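Local coordinates for protein LbaCas13a H328A (C2c2) (Lachnospiraceae bacterium NK4A179, PDB 5WLH) that binds a CRISPR guide RNA and, as a Cas13a (C2c2) nuclease, probably cleaves RNA once a matching target has paired with the guide, at residues Phe280-Leu284 and Tyr443-Tyr448; Phe258-Val262 and Lys277-Lys281; Asp286-Leu290 and Tyr1140-Cys1144. All coordinates share one frame; numbering follows the deposited sequence.

How the interactions relate
From the N terminus, the first contact to close is interaction 2: strand 258-260, one half of a two-stranded hairpin, and the chain just after it are met by helix 268-287; 14 residues, most of them already the first turns of that helix, separate the two segments. The same helix then runs on into interaction 1, which shares Phe280 and Lys281 with interaction 2 and packs helix 268-287 against helix 429-458. Where the helix ends, interaction 3 brings 286-290 to the end of helix 1106-1145, some 850 residues later, so its span crosses that of interaction 1. Helix 268-287 thus ties the hairpin and two distant helices together, while interactions 1 and 2 also reach the bound RNA.

Interaction 1 (Phe280-Leu284 and Tyr443-Tyr448); sequences FKKFL and YISIKY. With nucleotides of chain B.
The Phe280 and Tyr443 rings meet obliquely, their planes at 55°, with CE2 of Tyr443 over one face of Phe280 and only 3.5 Å from Phe280 CE2. At the edge of the Phe280 ring lie CG1 of Ile444 and CG of Lys447. Ile444 extends its CD1 to CE1 of Phe283, the two side chains crossing at about a right angle, and turns its CG2 methyl to CD2 of Leu284. The branches of Leu284 divide the work: CD1 rests on CB of Lys447, whereas CD2 lies over the face of the Tyr448 ring, 3.9 Å from its centroid, in a CH-pi contact. Tyr448 slides past Leu284 in the opposite direction, and its OH donates a 2.6 Å hydrogen bond to Leu284 O, in the carbonyl plane and on a lone pair. A phenylalanine in its place would probably leave this buried carbonyl without that donor. Beyond Phe280, Tyr443 OH and Lys447 NZ both donate to OP1 of C11 of chain B, at 2.6 Å from the hydroxyl and 2.9 Å from the amine; the packing probably helps to place these two donors at the RNA backbone. The axes of segments 280-284 and 443-448 cross at -76°; helix 398-417 adds Phe403, stacked on Phe280, and Phe404, edge-to-face with Phe283, while strand 258-260 lays Ile260 against Leu284.

Interaction 2 (Phe258-Val262 and Lys277-Lys281); sequences FAITV and KEAFK. With nucleotides of chain B.
Strand 258-260 runs at 128° to helix segment 277-281, the axes 9.2 Å apart, and the CA atoms nearest each other are those of Ile260 with Lys281 and, just past the strand, Val262 with Lys277. Ile260 holds its CG1 between the backbone N and the carbonyl carbon (chi1 62°), which carries CD1 to the edge of the Phe280 ring, 3.7 Å from CD2. The aliphatic part of Lys281 slides past Ile260 in the opposite direction and packs tightly on Ala259, with CD 3.4 Å from the alanine CB. Its NZ forms a salt bridge with Glu253 and a long, weak ion pair with OE1 of Glu278, 3.5 Å from NZ. Val262 crosses Glu278 at about a right angle, both methyls against the carboxylate arm. The bent chain of Lys277 brings NZ to Thr261 O, in a weak 3.4 Å hydrogen bond; a water lies between this ammonium, from which it accepts, and Thr261 O. Lys277 NZ is also 3.3 Å from OP1 of C12 of chain B, close enough that its charge probably helps to offset that of the phosphate. With strand 250-252 this forms a beta-hairpin whose second strand packs on the following helix, Lys277 of that helix lying next to an RNA phosphate.

Interaction 3 (Asp286-Leu290 and Tyr1140-Cys1144); sequences DYASL and YHYAC
Ala288 sets its CB over one face of the Tyr1140 ring, 4.3 Å from the centroid and 19° off the ring normal, a CH-pi contact. The same methyl is pressed against the helix backbone, 3.3 Å from Tyr1140 O, and meets the CB atoms of Ala1143 and Cys1144, so the small residue fits closely against one turn of helix 1106-1145. Its carbonyl is approached from the helix too: Ala288 O lies 3.5 Å from CA of Cys1144 in a CA-H...O contact and also accepts a hydrogen bond from Asn1147.

Tyr1140 has its CG anti to the backbone N (chi1 174°), which sends the ring out along the turn that follows helix 268-287, with CE1 beside CA of Ala288 and the Tyr287 carbonyl. At its far end Tyr1140 OH is 3.1 Å from Ser289 O, a contact that is weak and not settled; the hydroxyl's stronger partner is Ser1228, and Ser289 O is also hydrogen-bonded by Arg295. On the helix itself, CD2 of Tyr1140 sits over the centre of the His1141 ring.

Ala288 is the centre of an inverse gamma turn, with a weak 2.8 Å bond from Ser289 N to Tyr287 O. This tight turn redirects the chain between helix 268-287 and helix 292-311, and its apex docks against the C-terminal end of the long helix 1106-1145.

Beyond the turn, Leu290 packs on the sulfur of Cys1144. Leu290 CG is 3.9 Å from Cys1144 SG, and Leu290 CD2 comes to the edge of the His1141 imidazole at CE1, crossing that side chain at about a right angle. The ND1 of His1141 is hydrogen-bonded to Tyr1155, and Tyr448 of helix 429-458 packs against both Ala288 and Tyr1140.

Interaction 1 (Phe280-Leu284 and Tyr443-Tyr448)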
# COMPACT_ATOMS: atom_id res chain seq x y z
N PHE A 280 -9.62 7.14 29.84
CA PHE A 280 -9.95 7.47 28.46
C PHE A 280 -10.98 6.51 27.90
O PHE A 280 -11.85 6.91 27.13
CB PHE A 280 -8.69 7.46 27.60
CG PHE A 280 -8.96 7.85 26.18
CD1 PHE A 280 -9.25 9.16 25.85
CD2 PHE A 280 -9.01 6.89 25.18
CE1 PHE A 280 -9.54 9.53 24.56
CE2 PHE A 280 -9.31 7.26 23.87
CZ PHE A 280 -9.57 8.57 23.56
N LYS A 281 -10.90 5.23 28.27
CA LYS A 281 -11.95 4.28 27.91
C LYS A 281 -13.31 4.79 28.36
O LYS A 281 -14.31 4.68 27.62
CB LYS A 281 -11.64 2.92 28.54
CG LYS A 281 -12.71 1.88 28.30
CD LYS A 281 -12.04 0.54 28.07
CE LYS A 281 -11.80 -0.18 29.36
NZ LYS A 281 -13.09 -0.57 29.97
N LYS A 282 -13.37 5.38 29.55
CA LYS A 282 -14.63 5.95 30.02
C LYS A 282 -15.01 7.17 29.19
O LYS A 282 -16.19 7.37 28.88
CB LYS A 282 -14.54 6.31 31.51
CG LYS A 282 -15.81 7.03 32.00
CD LYS A 282 -15.92 6.99 33.52
CE LYS A 282 -17.08 7.87 33.98
NZ LYS A 282 -16.65 9.29 34.15
N PHE A 283 -14.03 8.00 28.81
CA PHE A 283 -14.30 9.10 27.90
C PHE A 283 -14.97 8.61 26.62
O PHE A 283 -15.93 9.22 26.14
CB PHE A 283 -13.00 9.85 27.56
CG PHE A 283 -13.16 10.93 26.53
CD1 PHE A 283 -13.01 10.65 25.17
CD2 PHE A 283 -13.41 12.23 26.90
CE1 PHE A 283 -13.15 11.65 24.23
CE2 PHE A 283 -13.54 13.23 25.97
CZ PHE A 283 -13.42 12.94 24.62
N LEU A 284 -14.44 7.54 26.03
CA LEU A 284 -15.01 7.06 24.76
C LEU A 284 -16.44 6.60 24.95
O LEU A 284 -17.29 6.82 24.07
CB LEU A 284 -14.18 5.91 24.21
CG LEU A 284 -12.84 6.28 23.60
CD1 LEU A 284 -12.16 4.96 23.19
CD2 LEU A 284 -13.00 7.22 22.39
N TYR A 443 -6.79 10.69 17.86
CA TYR A 443 -6.73 9.55 18.77
C TYR A 443 -8.13 9.03 19.08
O TYR A 443 -8.36 7.82 19.06
CB TYR A 443 -5.99 9.95 20.04
CG TYR A 443 -5.61 8.78 20.90
CD1 TYR A 443 -4.52 7.98 20.58
CD2 TYR A 443 -6.35 8.47 22.03
CE1 TYR A 443 -4.18 6.89 21.37
CE2 TYR A 443 -6.01 7.38 22.83
CZ TYR A 443 -4.93 6.61 22.50
OH TYR A 443 -4.61 5.54 23.31
N ILE A 444 -9.07 9.94 19.35
CA ILE A 444 -10.46 9.53 19.54
C ILE A 444 -10.99 8.84 18.29
O ILE A 444 -11.64 7.80 18.37
CB ILE A 444 -11.32 10.75 19.92
CG1 ILE A 444 -10.75 11.46 21.14
CG2 ILE A 444 -12.77 10.31 20.18
CD1 ILE A 444 -11.42 12.83 21.33
N SER A 445 -10.73 9.43 17.12
CA SER A 445 -11.21 8.84 15.87
C SER A 445 -10.73 7.40 15.71
O SER A 445 -11.54 6.48 15.50
CB SER A 445 -10.74 9.69 14.69
OG SER A 445 -11.13 9.10 13.47
N ILE A 446 -9.43 7.18 15.86
CA ILE A 446 -8.91 5.85 15.56
C ILE A 446 -9.36 4.84 16.59
O ILE A 446 -9.47 3.63 16.29
CB ILE A 446 -7.37 5.88 15.44
CG1 ILE A 446 -6.73 6.22 16.79
CG2 ILE A 446 -6.96 6.83 14.30
CD1 ILE A 446 -5.16 6.17 16.76
N LYS A 447 -9.67 5.28 17.82
CA LYS A 447 -10.17 4.34 18.81
C LYS A 447 -11.61 3.92 18.51
O LYS A 447 -11.96 2.75 18.67
CB LYS A 447 -10.04 4.92 20.22
CG LYS A 447 -8.59 5.08 20.67
CD LYS A 447 -7.81 3.78 20.51
CE LYS A 447 -6.35 3.97 20.92
NZ LYS A 447 -5.52 2.72 20.77
N TYR A 448 -12.48 4.86 18.11
CA TYR A 448 -13.81 4.41 17.72
C TYR A 448 -13.73 3.49 16.51
O TYR A 448 -14.42 2.47 16.45
CB TYR A 448 -14.71 5.60 17.40
CG TYR A 448 -15.28 6.27 18.61
CD1 TYR A 448 -16.01 5.56 19.56
CD2 TYR A 448 -15.11 7.63 18.80
CE1 TYR A 448 -16.54 6.19 20.68
CE2 TYR A 448 -15.62 8.26 19.92
CZ TYR A 448 -16.35 7.55 20.85
OH TYR A 448 -16.88 8.21 21.94
P C B 11 -1.89 3.66 21.36
OP1 C B 11 -3.13 3.73 22.14
OP2 C B 11 -0.72 4.51 21.75
O5' C B 11 -1.34 2.19 21.38
C5' C B 11 -2.23 1.08 21.37
C4' C B 11 -1.47 -0.20 21.53
O4' C B 11 -0.52 -0.36 20.45
C3' C B 11 -0.59 -0.28 22.77
O3' C B 11 -1.32 -0.56 23.93
C2' C B 11 0.38 -1.38 22.38
O2' C B 11 -0.31 -2.62 22.36
C1' C B 11 0.65 -1.00 20.94
N1 C B 11 1.78 -0.07 20.78
C2 C B 11 3.07 -0.59 20.79
O2 C B 11 3.23 -1.82 20.99
N3 C B 11 4.11 0.24 20.60
C4 C B 11 3.89 1.55 20.39
N4 C B 11 4.95 2.35 20.21
C5 C B 11 2.58 2.11 20.38
C6 C B 11 1.56 1.26 20.57
P C B 10 0.15 7.87 17.11
OP1 C B 10 -0.70 8.93 17.75
OP2 C B 10 1.63 7.76 17.32
O5' C B 10 -0.36 6.45 17.61
C5' C B 10 -1.71 6.03 17.45
C4' C B 10 -1.81 4.53 17.53
O4' C B 10 -0.96 3.94 16.50
C3' C B 10 -1.30 3.89 18.82
O3' C B 10 -2.28 3.92 19.83
C2' C B 10 -0.93 2.48 18.36
O2' C B 10 -2.11 1.71 18.15
C1' C B 10 -0.35 2.77 16.98
N1 C B 10 1.11 2.98 17.02
C2 C B 10 1.91 1.84 17.07
O2 C B 10 1.37 0.71 17.11
N3 C B 10 3.25 1.99 17.08
C4 C B 10 3.78 3.22 17.04
N4 C B 10 5.11 3.32 17.05
C5 C B 10 2.98 4.41 16.99
C6 C B 10 1.66 4.25 16.99

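Interaction 2 (Phe258-Val262 and Lys277-Lys281)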
# COMPACT_ATOMS: atom_id res chain seq x y z
N PHE A 258 -16.78 -5.27 23.77
CA PHE A 258 -15.48 -4.86 23.26
C PHE A 258 -15.15 -3.46 23.77
O PHE A 258 -16.02 -2.58 23.79
CB PHE A 258 -15.48 -4.84 21.73
CG PHE A 258 -15.26 -6.18 21.08
CD1 PHE A 258 -14.17 -6.97 21.41
CD2 PHE A 258 -16.12 -6.61 20.08
CE1 PHE A 258 -13.96 -8.18 20.77
CE2 PHE A 258 -15.92 -7.81 19.45
CZ PHE A 258 -14.83 -8.59 19.79
N ALA A 259 -13.90 -3.25 24.18
CA ALA A 259 -13.43 -1.93 24.57
C ALA A 259 -11.95 -1.83 24.24
O ALA A 259 -11.28 -2.85 24.04
CB ALA A 259 -13.67 -1.65 26.05
N ILE A 260 -11.43 -0.59 24.22
CA ILE A 260 -10.00 -0.44 23.99
C ILE A 260 -9.25 -1.18 25.08
O ILE A 260 -9.67 -1.20 26.25
CB ILE A 260 -9.58 1.04 23.93
CG1 ILE A 260 -9.87 1.75 25.27
CG2 ILE A 260 -10.23 1.72 22.71
CD1 ILE A 260 -9.30 3.16 25.39
N THR A 261 -8.17 -1.84 24.70
CA THR A 261 -7.43 -2.68 25.62
C THR A 261 -6.70 -1.82 26.64
O THR A 261 -6.11 -0.80 26.29
CB THR A 261 -6.42 -3.51 24.86
OG1 THR A 261 -7.09 -4.16 23.77
CG2 THR A 261 -5.79 -4.55 25.77
N VAL A 262 -6.73 -2.24 27.90
CA VAL A 262 -6.01 -1.58 28.99
C VAL A 262 -4.92 -2.52 29.47
O VAL A 262 -5.19 -3.69 29.77
CB VAL A 262 -6.94 -1.18 30.15
CG1 VAL A 262 -6.12 -0.50 31.26
CG2 VAL A 262 -8.12 -0.29 29.67
N LYS A 277 -5.46 5.18 31.08
CA LYS A 277 -6.08 4.53 29.93
C LYS A 277 -7.53 4.16 30.24
O LYS A 277 -8.43 4.38 29.41
CB LYS A 277 -5.28 3.28 29.57
CG LYS A 277 -5.79 2.55 28.34
CD LYS A 277 -5.68 3.41 27.11
CE LYS A 277 -5.41 2.56 25.86
NZ LYS A 277 -4.07 1.91 25.86
N GLU A 278 -7.77 3.59 31.42
CA GLU A 278 -9.15 3.32 31.83
C GLU A 278 -9.98 4.59 31.83
O GLU A 278 -11.17 4.57 31.50
CB GLU A 278 -9.18 2.66 33.21
CG GLU A 278 -8.68 1.22 33.25
CD GLU A 278 -9.69 0.19 32.75
OE1 GLU A 278 -10.79 0.57 32.30
OE2 GLU A 278 -9.37 -1.02 32.80
N ALA A 279 -9.38 5.73 32.21
CA ALA A 279 -10.13 6.97 32.21
C ALA A 279 -10.52 7.36 30.80
O ALA A 279 -11.63 7.85 30.57
CB ALA A 279 -9.32 8.10 32.86
N PHE A 280 -9.62 7.14 29.84
CA PHE A 280 -9.95 7.47 28.46
C PHE A 280 -10.98 6.51 27.90
O PHE A 280 -11.85 6.91 27.13
CB PHE A 280 -8.69 7.46 27.60
CG PHE A 280 -8.96 7.85 26.18
CD1 PHE A 280 -9.25 9.16 25.85
CD2 PHE A 280 -9.01 6.89 25.18
CE1 PHE A 280 -9.54 9.53 24.56
CE2 PHE A 280 -9.31 7.26 23.87
CZ PHE A 280 -9.57 8.57 23.56
N LYS A 281 -10.90 5.23 28.27
CA LYS A 281 -11.95 4.28 27.91
C LYS A 281 -13.31 4.79 28.36
O LYS A 281 -14.31 4.68 27.62
CB LYS A 281 -11.64 2.92 28.54
CG LYS A 281 -12.71 1.88 28.30
CD LYS A 281 -12.04 0.54 28.07
CE LYS A 281 -11.80 -0.18 29.36
NZ LYS A 281 -13.09 -0.57 29.97
P C B 12 -0.79 -0.02 25.34
OP1 C B 12 -1.87 -0.46 26.28
OP2 C B 12 -0.36 1.40 25.23
O5' C B 12 0.51 -0.89 25.58
C5' C B 12 0.40 -2.29 25.80
C4' C B 12 1.76 -2.89 26.00
O4' C B 12 2.50 -2.82 24.76
C3' C B 12 2.65 -2.17 27.00
O3' C B 12 2.35 -2.45 28.36
C2' C B 12 4.03 -2.64 26.57
O2' C B 12 4.22 -3.99 26.95
C1' C B 12 3.88 -2.60 25.05
N1 C B 12 4.30 -1.27 24.54
C2 C B 12 5.68 -1.09 24.42
O2 C B 12 6.45 -2.02 24.70
N3 C B 12 6.13 0.09 23.98
C4 C B 12 5.27 1.07 23.69
N4 C B 12 5.80 2.22 23.27
C5 C B 12 3.84 0.93 23.82
C6 C B 12 3.41 -0.26 24.27
O HOH W 1 -4.52 -0.34 24.03

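Interaction 3 (Asp286-Leu290 and Tyr1140-Cys1144)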
# COMPACT_ATOMS: atom_id res chain seq x y z
N ASP A 286 -18.58 7.77 27.39
CA ASP A 286 -19.40 8.96 27.66
C ASP A 286 -19.58 9.82 26.44
O ASP A 286 -20.63 10.46 26.27
CB ASP A 286 -18.76 9.78 28.77
CG ASP A 286 -18.83 9.10 30.11
OD1 ASP A 286 -19.69 8.20 30.25
OD2 ASP A 286 -18.04 9.45 31.00
N TYR A 287 -18.56 9.89 25.58
CA TYR A 287 -18.62 10.77 24.43
C TYR A 287 -19.63 10.28 23.40
O TYR A 287 -20.13 11.08 22.61
CB TYR A 287 -17.23 10.91 23.79
CG TYR A 287 -17.15 12.01 22.76
CD1 TYR A 287 -16.95 13.34 23.15
CD2 TYR A 287 -17.30 11.74 21.41
CE1 TYR A 287 -16.90 14.36 22.22
CE2 TYR A 287 -17.26 12.75 20.48
CZ TYR A 287 -17.05 14.07 20.89
OH TYR A 287 -17.02 15.08 19.98
N ALA A 288 -19.93 8.99 23.40
CA ALA A 288 -20.86 8.42 22.43
C ALA A 288 -22.28 8.70 22.92
O ALA A 288 -23.00 7.83 23.42
CB ALA A 288 -20.61 6.92 22.26
N SER A 289 -22.67 9.97 22.78
CA SER A 289 -23.98 10.46 23.21
C SER A 289 -24.66 11.13 22.03
O SER A 289 -24.08 12.02 21.40
CB SER A 289 -23.84 11.45 24.37
OG SER A 289 -24.98 12.29 24.46
N LEU A 290 -25.90 10.72 21.74
CA LEU A 290 -26.63 11.36 20.65
C LEU A 290 -26.93 12.83 20.95
O LEU A 290 -27.14 13.61 20.01
CB LEU A 290 -27.93 10.60 20.37
CG LEU A 290 -27.67 9.10 20.17
CD1 LEU A 290 -28.98 8.35 20.04
CD2 LEU A 290 -26.80 8.88 18.96
N TYR A 1140 -18.72 3.92 17.45
CA TYR A 1140 -19.37 5.01 18.17
C TYR A 1140 -20.76 4.59 18.64
O TYR A 1140 -21.11 4.74 19.81
CB TYR A 1140 -19.41 6.22 17.25
CG TYR A 1140 -20.17 7.40 17.78
CD1 TYR A 1140 -19.54 8.35 18.55
CD2 TYR A 1140 -21.53 7.54 17.52
CE1 TYR A 1140 -20.23 9.46 19.04
CE2 TYR A 1140 -22.24 8.64 18.01
CZ TYR A 1140 -21.58 9.59 18.76
OH TYR A 1140 -22.28 10.68 19.24
N HIS A 1141 -21.58 4.04 17.74
CA HIS A 1141 -22.92 3.67 18.17
C HIS A 1141 -22.92 2.42 19.04
O HIS A 1141 -23.81 2.26 19.88
CB HIS A 1141 -23.83 3.51 16.96
CG HIS A 1141 -24.12 4.81 16.29
ND1 HIS A 1141 -25.00 5.73 16.82
CD2 HIS A 1141 -23.57 5.39 15.20
CE1 HIS A 1141 -25.03 6.79 16.04
NE2 HIS A 1141 -24.17 6.62 15.05
N TYR A 1142 -21.92 1.55 18.87
CA TYR A 1142 -21.74 0.45 19.81
C TYR A 1142 -21.44 0.98 21.20
O TYR A 1142 -22.02 0.51 22.20
CB TYR A 1142 -20.61 -0.46 19.33
CG TYR A 1142 -20.32 -1.64 20.22
CD1 TYR A 1142 -21.08 -2.81 20.14
CD2 TYR A 1142 -19.26 -1.61 21.12
CE1 TYR A 1142 -20.78 -3.91 20.93
CE2 TYR A 1142 -18.95 -2.71 21.91
CZ TYR A 1142 -19.71 -3.86 21.80
OH TYR A 1142 -19.40 -4.94 22.58
N ALA A 1143 -20.53 1.94 21.30
CA ALA A 1143 -20.30 2.60 22.57
C ALA A 1143 -21.58 3.24 23.09
O ALA A 1143 -21.86 3.17 24.30
CB ALA A 1143 -19.19 3.65 22.44
N CYS A 1144 -22.35 3.86 22.21
CA CYS A 1144 -23.58 4.51 22.65
C CYS A 1144 -24.56 3.48 23.19
O CYS A 1144 -25.16 3.66 24.26
CB CYS A 1144 -24.19 5.30 21.49
SG CYS A 1144 -25.68 6.22 21.98